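Local coordinates for peptidase S9 prolyl oligopeptidase catalytic domain-containing protein (Pyrococcus horikoshii, PDB 4HXF) that probably acts as a serine peptidase of the prolyl oligopeptidase family, an acylaminoacyl peptidase whose subunits assemble into a self-compartmentalizing hexamer, at residues R459-N473 / L481-W494. Numbering follows the deposited sequence.
Sequences RIGITGISYGGYMTN and LFKAGISENGISYW. With Y3A (N-[(benzyloxy)carbonyl]glycyl-N-[(2S,3R)-4-chloro-3-hydroxy-1-phenylbutan-2-yl]glycinamide), chain B.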
ATOM      1  N   ARG A 459       1.955 -50.409 -29.105  1.00 19.47           N
ATOM      2  CA  ARG A 459       2.028 -49.105 -28.421  1.00 18.25           C
ATOM      3  C   ARG A 459       0.614 -48.641 -28.064  1.00 17.60           C
ATOM      4  O   ARG A 459       0.120 -47.615 -28.567  1.00 17.33           O
ATOM      5  CB  ARG A 459       2.726 -48.064 -29.300  1.00 18.80           C
ATOM      6  CG  ARG A 459       4.255 -48.321 -29.516  1.00 19.88           C
ATOM      7  CD  ARG A 459       4.839 -47.163 -30.331  1.00 20.07           C
ATOM      8  NE  ARG A 459       4.361 -47.250 -31.703  1.00 20.18           N
ATOM      9  CZ  ARG A 459       4.323 -46.252 -32.565  1.00 20.92           C
ATOM     10  NH1 ARG A 459       4.771 -45.053 -32.258  1.00 21.39           N
ATOM     11  NH2 ARG A 459       3.867 -46.484 -33.771  1.00 21.45           N
ATOM     12  N   ILE A 460       0.008 -49.364 -27.113  1.00 16.43           N
ATOM     13  CA  ILE A 460      -1.307 -49.015 -26.553  1.00 16.48           C
ATOM     14  C   ILE A 460      -1.134 -48.507 -25.130  1.00 17.88           C
ATOM     15  O   ILE A 460      -0.512 -49.195 -24.321  1.00 19.08           O
ATOM     16  CB  ILE A 460      -2.247 -50.199 -26.525  1.00 16.46           C
ATOM     17  CG1 ILE A 460      -2.341 -50.816 -27.958  1.00 19.14           C
ATOM     18  CG2 ILE A 460      -3.671 -49.723 -26.044  1.00 16.63           C
ATOM     19  CD1 ILE A 460      -3.223 -52.104 -27.988  1.00 19.55           C
ATOM     20  N   GLY A 461      -1.652 -47.321 -24.852  1.00 15.30           N
ATOM     21  CA  GLY A 461      -1.639 -46.765 -23.506  1.00 16.09           C
ATOM     22  C   GLY A 461      -3.065 -46.608 -23.029  1.00 15.08           C
ATOM     23  O   GLY A 461      -4.040 -46.799 -23.809  1.00 14.31           O
ATOM     24  N   ILE A 462      -3.239 -46.263 -21.774  1.00 15.07           N
ATOM     25  CA  ILE A 462      -4.522 -46.121 -21.153  1.00 14.62           C
ATOM     26  C   ILE A 462      -4.518 -45.008 -20.151  1.00 14.47           C
ATOM     27  O   ILE A 462      -3.493 -44.686 -19.504  1.00 14.23           O
ATOM     28  CB  ILE A 462      -4.974 -47.438 -20.494  1.00 14.90           C
ATOM     29  CG1 ILE A 462      -6.413 -47.363 -20.022  1.00 13.89           C
ATOM     30  CG2 ILE A 462      -3.938 -47.934 -19.427  1.00 13.66           C
ATOM     31  CD1 ILE A 462      -7.001 -48.760 -19.677  1.00 14.70           C
ATOM     32  N   THR A 463      -5.592 -44.241 -20.130  1.00 12.99           N
ATOM     33  CA  THR A 463      -5.735 -43.130 -19.192  1.00 13.35           C
ATOM     34  C   THR A 463      -7.192 -42.937 -18.736  1.00 15.01           C
ATOM     35  O   THR A 463      -8.107 -43.308 -19.466  1.00 13.75           O
ATOM     36  CB  THR A 463      -5.216 -41.810 -19.817  1.00 14.74           C
ATOM     37  OG1 THR A 463      -5.196 -40.737 -18.864  1.00 14.01           O
ATOM     38  CG2 THR A 463      -6.043 -41.361 -21.104  1.00 13.27           C
ATOM     39  N   GLY A 464      -7.376 -42.343 -17.580  1.00 13.39           N
ATOM     40  CA  GLY A 464      -8.646 -41.914 -17.107  1.00 13.21           C
ATOM     41  C   GLY A 464      -8.581 -41.159 -15.856  1.00 14.31           C
ATOM     42  O   GLY A 464      -7.530 -41.147 -15.172  1.00 12.25           O
ATOM     43  N   ILE A 465      -9.636 -40.442 -15.569  1.00 13.63           N
ATOM     44  CA  ILE A 465      -9.802 -39.683 -14.346  1.00 11.88           C
ATOM     45  C   ILE A 465     -10.882 -40.320 -13.472  1.00 11.30           C
ATOM     46  O   ILE A 465     -11.923 -40.819 -13.973  1.00 13.18           O
ATOM     47  CB  ILE A 465     -10.248 -38.236 -14.663  1.00 12.94           C
ATOM     48  CG1 ILE A 465      -9.289 -37.544 -15.640  1.00 14.80           C
ATOM     49  CG2 ILE A 465     -10.481 -37.370 -13.429  1.00 11.59           C
ATOM     50  CD1 ILE A 465      -9.849 -36.280 -16.328  1.00 16.38           C
ATOM     51  N   SER A 466     -10.705 -40.308 -12.149  1.00 11.23           N
ATOM     52  CA  SER A 466     -11.701 -40.800 -11.173  1.00 11.51           C
ATOM     53  C   SER A 466     -11.873 -42.287 -11.330  1.00 11.98           C
ATOM     54  O   SER A 466     -10.887 -43.014 -11.206  1.00 13.49           O
ATOM     55  CB  SER A 466     -13.003 -39.977 -11.320  1.00 12.27           C
ATOM     56  OG  SER A 466     -13.754 -40.279 -10.160  1.00 13.84           O
ATOM     57  N   TYR A 467     -13.081 -42.776 -11.650  1.00 12.16           N
ATOM     58  CA  TYR A 467     -13.250 -44.213 -11.896  1.00 11.62           C
ATOM     59  C   TYR A 467     -12.325 -44.653 -13.077  1.00 12.49           C
ATOM     60  O   TYR A 467     -11.876 -45.821 -13.137  1.00 12.96           O
ATOM     61  CB  TYR A 467     -14.734 -44.566 -12.098  1.00 12.57           C
ATOM     62  CG  TYR A 467     -14.942 -46.069 -12.129  1.00 13.10           C
ATOM     63  CD1 TYR A 467     -14.859 -46.808 -10.931  1.00 12.40           C
ATOM     64  CD2 TYR A 467     -15.082 -46.773 -13.305  1.00 13.26           C
ATOM     65  CE1 TYR A 467     -15.024 -48.185 -10.928  1.00 13.64           C
ATOM     66  CE2 TYR A 467     -15.245 -48.129 -13.332  1.00 16.02           C
ATOM     67  CZ  TYR A 467     -15.198 -48.878 -12.152  1.00 13.19           C
ATOM     68  OH  TYR A 467     -15.310 -50.271 -12.116  1.00 14.25           O
ATOM     69  N   GLY A 468     -12.031 -43.696 -14.009  1.00 12.34           N
ATOM     70  CA  GLY A 468     -11.188 -43.976 -15.132  1.00 11.69           C
ATOM     71  C   GLY A 468      -9.719 -44.127 -14.681  1.00 12.13           C
ATOM     72  O   GLY A 468      -8.937 -44.826 -15.323  1.00 13.85           O
ATOM     73  N   GLY A 469      -9.395 -43.411 -13.621  1.00 12.12           N
ATOM     74  CA  GLY A 469      -8.065 -43.519 -12.954  1.00 11.10           C
ATOM     75  C   GLY A 469      -7.932 -44.838 -12.214  1.00 11.83           C
ATOM     76  O   GLY A 469      -6.934 -45.595 -12.356  1.00 13.00           O
ATOM     77  N   TYR A 470      -8.965 -45.237 -11.444  1.00 12.46           N
ATOM     78  CA  TYR A 470      -9.054 -46.591 -10.901  1.00 12.06           C
ATOM     79  C   TYR A 470      -8.766 -47.581 -12.007  1.00 12.69           C
ATOM     80  O   TYR A 470      -8.075 -48.587 -11.863  1.00 12.39           O
ATOM     81  CB  TYR A 470     -10.515 -46.816 -10.351  1.00 13.18           C
ATOM     82  CG  TYR A 470     -10.794 -48.289 -10.105  1.00 12.16           C
ATOM     83  CD1 TYR A 470     -10.260 -48.943  -9.070  1.00 12.19           C
ATOM     84  CD2 TYR A 470     -11.624 -48.995 -10.938  1.00 13.83           C
ATOM     85  CE1 TYR A 470     -10.528 -50.270  -8.860  1.00 12.41           C
ATOM     86  CE2 TYR A 470     -11.945 -50.301 -10.763  1.00 13.54           C
ATOM     87  CZ  TYR A 470     -11.385 -50.967  -9.652  1.00 14.60           C
ATOM     88  OH  TYR A 470     -11.646 -52.350  -9.462  1.00 15.29           O
ATOM     89  N   MET A 471      -9.509 -47.455 -13.122  1.00 12.81           N
ATOM     90  CA  MET A 471      -9.389 -48.494 -14.147  1.00 13.19           C
ATOM     91  C   MET A 471      -8.059 -48.513 -14.905  1.00 10.89           C
ATOM     92  O   MET A 471      -7.593 -49.573 -15.271  1.00 13.24           O
ATOM     93  CB  MET A 471     -10.445 -48.340 -15.203  1.00 13.61           C
ATOM     94  CG  MET A 471     -10.588 -49.500 -16.190  1.00 14.01           C
ATOM     95  SD  MET A 471     -11.235 -50.976 -15.377  1.00 14.25           S
ATOM     96  CE  MET A 471     -12.829 -50.467 -14.817  1.00 13.84           C
ATOM     97  N   THR A 472      -7.400 -47.387 -15.007  1.00 12.29           N
ATOM     98  CA  THR A 472      -6.037 -47.303 -15.491  1.00 12.59           C
ATOM     99  C   THR A 472      -5.101 -48.037 -14.526  1.00 12.51           C
ATOM    100  O   THR A 472      -4.266 -48.837 -14.925  1.00 13.11           O
ATOM    101  CB  THR A 472      -5.572 -45.817 -15.638  1.00 14.13           C
ATOM    102  OG1 THR A 472      -6.367 -45.193 -16.675  1.00 14.75           O
ATOM    103  CG2 THR A 472      -4.108 -45.691 -16.058  1.00 12.69           C
ATOM    104  N   ASN A 473      -5.230 -47.705 -13.240  1.00 11.91           N
ATOM    105  CA  ASN A 473      -4.463 -48.439 -12.191  1.00 12.63           C
ATOM    106  C   ASN A 473      -4.632 -49.944 -12.308  1.00 13.68           C
ATOM    107  O   ASN A 473      -3.720 -50.798 -12.312  1.00 13.52           O
ATOM    108  CB  ASN A 473      -4.870 -48.017 -10.767  1.00 10.95           C
ATOM    109  CG  ASN A 473      -4.616 -46.573 -10.435  1.00 11.60           C
ATOM    110  OD1 ASN A 473      -3.825 -45.870 -11.092  1.00 13.00           O
ATOM    111  ND2 ASN A 473      -5.287 -46.101  -9.332  1.00 12.37           N
ATOM    112  N   LEU A 481      -1.142 -55.734 -21.690  1.00 20.87           N
ATOM    113  CA  LEU A 481      -1.350 -55.099 -22.957  1.00 19.79           C
ATOM    114  C   LEU A 481      -0.774 -53.695 -23.074  1.00 21.81           C
ATOM    115  O   LEU A 481      -0.327 -53.316 -24.115  1.00 23.93           O
ATOM    116  CB  LEU A 481      -2.889 -55.048 -23.247  1.00 21.01           C
ATOM    117  CG  LEU A 481      -3.369 -54.486 -24.594  1.00 24.19           C
ATOM    118  CD1 LEU A 481      -2.735 -55.292 -25.748  1.00 29.07           C
ATOM    119  CD2 LEU A 481      -4.922 -54.528 -24.587  1.00 25.43           C
ATOM    120  N   PHE A 482      -0.788 -52.916 -21.988  1.00 17.44           N
ATOM    121  CA  PHE A 482      -0.518 -51.488 -22.029  1.00 18.21           C
ATOM    122  C   PHE A 482       0.927 -51.120 -21.783  1.00 19.98           C
ATOM    123  O   PHE A 482       1.618 -51.742 -20.972  1.00 20.27           O
ATOM    124  CB  PHE A 482      -1.411 -50.759 -21.036  1.00 19.54           C
ATOM    125  CG  PHE A 482      -2.859 -51.057 -21.225  1.00 18.15           C
ATOM    126  CD1 PHE A 482      -3.493 -52.042 -20.503  1.00 18.82           C
ATOM    127  CD2 PHE A 482      -3.570 -50.418 -22.205  1.00 17.71           C
ATOM    128  CE1 PHE A 482      -4.785 -52.400 -20.694  1.00 17.45           C
ATOM    129  CE2 PHE A 482      -4.876 -50.805 -22.423  1.00 17.63           C
ATOM    130  CZ  PHE A 482      -5.497 -51.771 -21.701  1.00 18.20           C
ATOM    131  N   LYS A 483       1.393 -50.132 -22.551  1.00 16.60           N
ATOM    132  CA  LYS A 483       2.817 -49.730 -22.534  1.00 18.38           C
ATOM    133  C   LYS A 483       3.072 -48.522 -21.587  1.00 17.21           C
ATOM    134  O   LYS A 483       4.200 -48.224 -21.262  1.00 18.13           O
ATOM    135  CB  LYS A 483       3.250 -49.415 -23.918  1.00 20.96           C
ATOM    136  CG  LYS A 483       3.324 -50.683 -24.786  1.00 26.11           C
ATOM    137  CD  LYS A 483       4.185 -51.803 -24.185  1.00 29.81           C
ATOM    138  CE  LYS A 483       4.434 -52.906 -25.236  1.00 34.82           C
ATOM    139  NZ  LYS A 483       3.120 -53.569 -25.577  1.00 29.78           N
ATOM    140  N   ALA A 484       2.016 -47.810 -21.242  1.00 15.77           N
ATOM    141  CA  ALA A 484       2.019 -46.589 -20.419  1.00 16.33           C
ATOM    142  C   ALA A 484       0.654 -46.325 -19.907  1.00 16.95           C
ATOM    143  O   ALA A 484      -0.325 -46.614 -20.566  1.00 16.73           O
ATOM    144  CB  ALA A 484       2.478 -45.389 -21.275  1.00 17.32           C
ATOM    145  N   GLY A 485       0.577 -45.656 -18.778  1.00 14.27           N
ATOM    146  CA  GLY A 485      -0.639 -45.209 -18.177  1.00 13.17           C
ATOM    147  C   GLY A 485      -0.573 -43.822 -17.603  1.00 13.27           C
ATOM    148  O   GLY A 485       0.528 -43.384 -17.134  1.00 14.77           O
ATOM    149  N   ILE A 486      -1.687 -43.101 -17.650  1.00 12.85           N
ATOM    150  CA  ILE A 486      -1.865 -41.823 -16.918  1.00 11.72           C
ATOM    151  C   ILE A 486      -3.098 -41.970 -16.103  1.00 13.37           C
ATOM    152  O   ILE A 486      -4.222 -42.006 -16.652  1.00 12.73           O
ATOM    153  CB  ILE A 486      -1.879 -40.565 -17.817  1.00 12.88           C
ATOM    154  CG1 ILE A 486      -0.593 -40.485 -18.695  1.00 13.64           C
ATOM    155  CG2 ILE A 486      -2.076 -39.332 -16.901  1.00 11.82           C
ATOM    156  CD1 ILE A 486      -0.508 -39.172 -19.484  1.00 14.15           C
ATOM    157  N   SER A 487      -2.936 -42.068 -14.786  1.00 11.65           N
ATOM    158  CA  SER A 487      -4.089 -42.243 -13.871  1.00 12.45           C
ATOM    159  C   SER A 487      -4.282 -40.970 -13.075  1.00 12.79           C
ATOM    160  O   SER A 487      -3.357 -40.508 -12.410  1.00 12.81           O
ATOM    161  CB  SER A 487      -3.757 -43.379 -12.917  1.00 12.64           C
ATOM    162  OG  SER A 487      -4.613 -43.425 -11.768  1.00 12.24           O
ATOM    163  N   GLU A 488      -5.475 -40.423 -13.079  1.00 12.13           N
ATOM    164  CA  GLU A 488      -5.720 -39.094 -12.453  1.00 12.36           C
ATOM    165  C   GLU A 488      -6.850 -39.186 -11.455  1.00 12.76           C
ATOM    166  O   GLU A 488      -7.899 -39.767 -11.692  1.00 12.37           O
ATOM    167  CB  GLU A 488      -6.086 -38.061 -13.487  1.00 13.87           C
ATOM    168  CG  GLU A 488      -5.294 -38.115 -14.746  1.00 14.77           C
ATOM    169  CD  GLU A 488      -5.480 -36.882 -15.584  1.00 15.81           C
ATOM    170  OE1 GLU A 488      -5.593 -35.789 -14.950  1.00 16.48           O
ATOM    171  OE2 GLU A 488      -5.596 -37.030 -16.856  1.00 14.97           O
ATOM    172  N   ASN A 489      -6.591 -38.659 -10.251  1.00 12.81           N
ATOM    173  CA  ASN A 489      -7.619 -38.459  -9.262  1.00 11.87           C
ATOM    174  C   ASN A 489      -8.458 -39.748  -9.092  1.00 11.95           C
ATOM    175  O   ASN A 489      -9.687 -39.723  -9.044  1.00 12.87           O
ATOM    176  CB  ASN A 489      -8.496 -37.252  -9.587  1.00 12.48           C
ATOM    177  CG  ASN A 489      -7.732 -35.962  -9.557  1.00 11.87           C
ATOM    178  OD1 ASN A 489      -6.960 -35.665 -10.534  1.00 15.21           O
ATOM    179  ND2 ASN A 489      -7.894 -35.190  -8.468  1.00 14.86           N
ATOM    180  N   GLY A 490      -7.723 -40.866  -9.000  1.00 12.79           N
ATOM    181  CA  GLY A 490      -8.265 -42.222  -9.096  1.00 14.38           C
ATOM    182  C   GLY A 490      -8.588 -42.909  -7.786  1.00 12.26           C
ATOM    183  O   GLY A 490      -8.678 -42.296  -6.795  1.00 13.40           O
ATOM    184  N   ILE A 491      -8.792 -44.187  -7.856  1.00 13.19           N
ATOM    185  CA  ILE A 491      -8.823 -45.081  -6.720  1.00 12.87           C
ATOM    186  C   ILE A 491      -7.828 -46.196  -6.890  1.00 12.44           C
ATOM    187  O   ILE A 491      -7.772 -46.833  -7.913  1.00 12.46           O
ATOM    188  CB  ILE A 491     -10.263 -45.682  -6.546  1.00 13.20           C
ATOM    189  CG1 ILE A 491     -11.322 -44.615  -6.398  1.00 14.25           C
ATOM    190  CG2 ILE A 491     -10.266 -46.653  -5.332  1.00 12.65           C
ATOM    191  CD1 ILE A 491     -12.117 -44.381  -7.728  1.00 16.82           C
ATOM    192  N   SER A 492      -7.025 -46.375  -5.849  1.00 12.82           N
ATOM    193  CA  SER A 492      -6.153 -47.521  -5.632  1.00 12.43           C
ATOM    194  C   SER A 492      -6.618 -48.455  -4.491  1.00 11.19           C
ATOM    195  O   SER A 492      -6.229 -49.625  -4.558  1.00 12.59           O
ATOM    196  CB  SER A 492      -4.650 -47.207  -5.439  1.00 13.06           C
ATOM    197  OG  SER A 492      -4.399 -46.460  -4.276  1.00 12.96           O
ATOM    198  N   TYR A 493      -7.342 -47.929  -3.508  1.00 10.45           N
ATOM    199  CA  TYR A 493      -7.816 -48.726  -2.421  1.00 12.30           C
ATOM    200  C   TYR A 493      -9.186 -48.385  -1.969  1.00 12.84           C
ATOM    201  O   TYR A 493      -9.423 -47.284  -1.407  1.00 13.95           O
ATOM    202  CB  TYR A 493      -6.810 -48.650  -1.230  1.00 13.42           C
ATOM    203  CG  TYR A 493      -7.033 -49.547  -0.037  1.00 12.80           C
ATOM    204  CD1 TYR A 493      -7.862 -50.714  -0.130  1.00 13.27           C
ATOM    205  CD2 TYR A 493      -6.383 -49.378   1.151  1.00 13.86           C
ATOM    206  CE1 TYR A 493      -8.055 -51.561   0.926  1.00 12.87           C
ATOM    207  CE2 TYR A 493      -6.564 -50.217   2.205  1.00 14.48           C
ATOM    208  CZ  TYR A 493      -7.422 -51.320   2.129  1.00 14.17           C
ATOM    209  OH  TYR A 493      -7.548 -52.176   3.147  1.00 15.26           O
ATOM    210  N   TRP A 494     -10.157 -49.294  -2.210  1.00 12.04           N
ATOM    211  CA  TRP A 494     -11.517 -48.969  -1.845  1.00 11.71           C
ATOM    212  C   TRP A 494     -11.759 -48.714  -0.370  1.00 12.09           C
ATOM    213  O   TRP A 494     -12.696 -47.936  -0.019  1.00 12.05           O
ATOM    214  CB  TRP A 494     -12.506 -50.026  -2.372  1.00 11.98           C
ATOM    215  CG  TRP A 494     -12.528 -50.046  -3.869  1.00 12.41           C
ATOM    216  CD1 TRP A 494     -12.065 -51.039  -4.709  1.00 12.85           C
ATOM    217  CD2 TRP A 494     -13.120 -49.033  -4.710  1.00 11.93           C
ATOM    218  NE1 TRP A 494     -12.322 -50.674  -6.029  1.00 14.02           N
ATOM    219  CE2 TRP A 494     -12.892 -49.451  -6.064  1.00 12.37           C
ATOM    220  CE3 TRP A 494     -13.720 -47.828  -4.470  1.00 13.91           C
ATOM    221  CZ2 TRP A 494     -13.360 -48.735  -7.162  1.00 13.87           C
ATOM    222  CZ3 TRP A 494     -14.191 -47.111  -5.568  1.00 13.95           C
ATOM    223  CH2 TRP A 494     -13.974 -47.550  -6.881  1.00 13.63           C
TER
HETATM  224  N3  Y3A B 701     -20.371 -39.177  -9.021  1.00 31.19           N
HETATM  225  CA3 Y3A B 701     -19.602 -40.411  -8.773  1.00 29.62           C
HETATM  226  C3  Y3A B 701     -18.163 -39.943  -8.531  1.00 23.84           C
HETATM  227  O3  Y3A B 701     -17.788 -38.837  -8.200  1.00 22.30           O
HETATM  228  C4  Y3A B 701     -15.222 -39.998 -10.237  1.00 17.83           C
HETATM  229  O4  Y3A B 701     -15.541 -40.907 -11.226  1.00 19.01           O
HETATM  230  CA4 Y3A B 701     -15.683 -40.571  -8.909  1.00 14.44           C
HETATM  231  N4  Y3A B 701     -17.113 -40.933  -9.101  1.00 19.47           N
HETATM  232  CB4 Y3A B 701     -15.093 -41.961  -8.528  1.00 16.03           C
HETATM  233  CG4 Y3A B 701     -15.592 -42.490  -7.224  1.00 16.26           C
HETATM  234  CD1 Y3A B 701     -15.366 -41.894  -5.974  1.00 18.37           C
HETATM  235  CD2 Y3A B 701     -16.273 -43.700  -7.211  1.00 19.95           C
HETATM  236  CE1 Y3A B 701     -15.822 -42.428  -4.784  1.00 18.86           C
HETATM  237  CE2 Y3A B 701     -16.745 -44.248  -6.027  1.00 18.80           C
HETATM  238  CZ4 Y3A B 701     -16.548 -43.609  -4.843  1.00 18.58           C
HETATM  239  C15 Y3A B 701     -15.435 -38.449 -10.423  1.00 18.18           C
HETATM  240  O   HOH W   1       0.686 -52.174 -26.404  1.00 21.01           O
HETATM  241  O   HOH W   2      -7.137 -38.855 -18.236  1.00 14.42           O
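A chi1 of 164° swings OG of Ser487 away from its own N, and Asn473, at chi1 -62°, turns its CG to the side of the backbone N, so that hydroxyl and amide meet between strand 484-488 and the helix that starts at Tyr467. These elements and strand 460-465 form a beta-alpha-beta unit of the alpha/beta-hydrolase fold, its two strands parallel and adjacent. Ser487 OG donates to Asn473 OD1 at 2.7 Å, from above the carbonyl plane, while Asn473 ND2 reaches Ile491 O at 3.0 Å; an amide suits this buried place because it accepts at one end and donates at the other. A leucine here would probably leave the Ser487 hydroxyl and the Ile491 carbonyl without these mates and slacken the hold on the loop after the strand. Gly469 suits its place because a CB would collide with Glu488 O and Gly490 CA. Near the start of the strands, Ile462 lays CG2 over one face of the Phe482 ring, a CH-pi contact 4.0 Å from the centroid. Thr463 adds a side-chain bond to the strand pairing, OG1 giving its proton to Ile486 O at 2.7 Å and taking one from a water shared with Glu488 OE2; Arg592 pairs with the other carboxylate oxygen. At the C-terminal end of strand 460-465, Ser466 sits on the nucleophile elbow, its N bonded to Glu488 O and its OG joined covalently to the inhibitor. Trp494 brings CZ2 over the centre of the Tyr470 ring, the two planes oblique to each other, and Ile491 CD1 lies 3.9 Å from inhibitor CB4. Tyr467 N donates to inhibitor O4 at 3.1 Å, nearly straight at 162°.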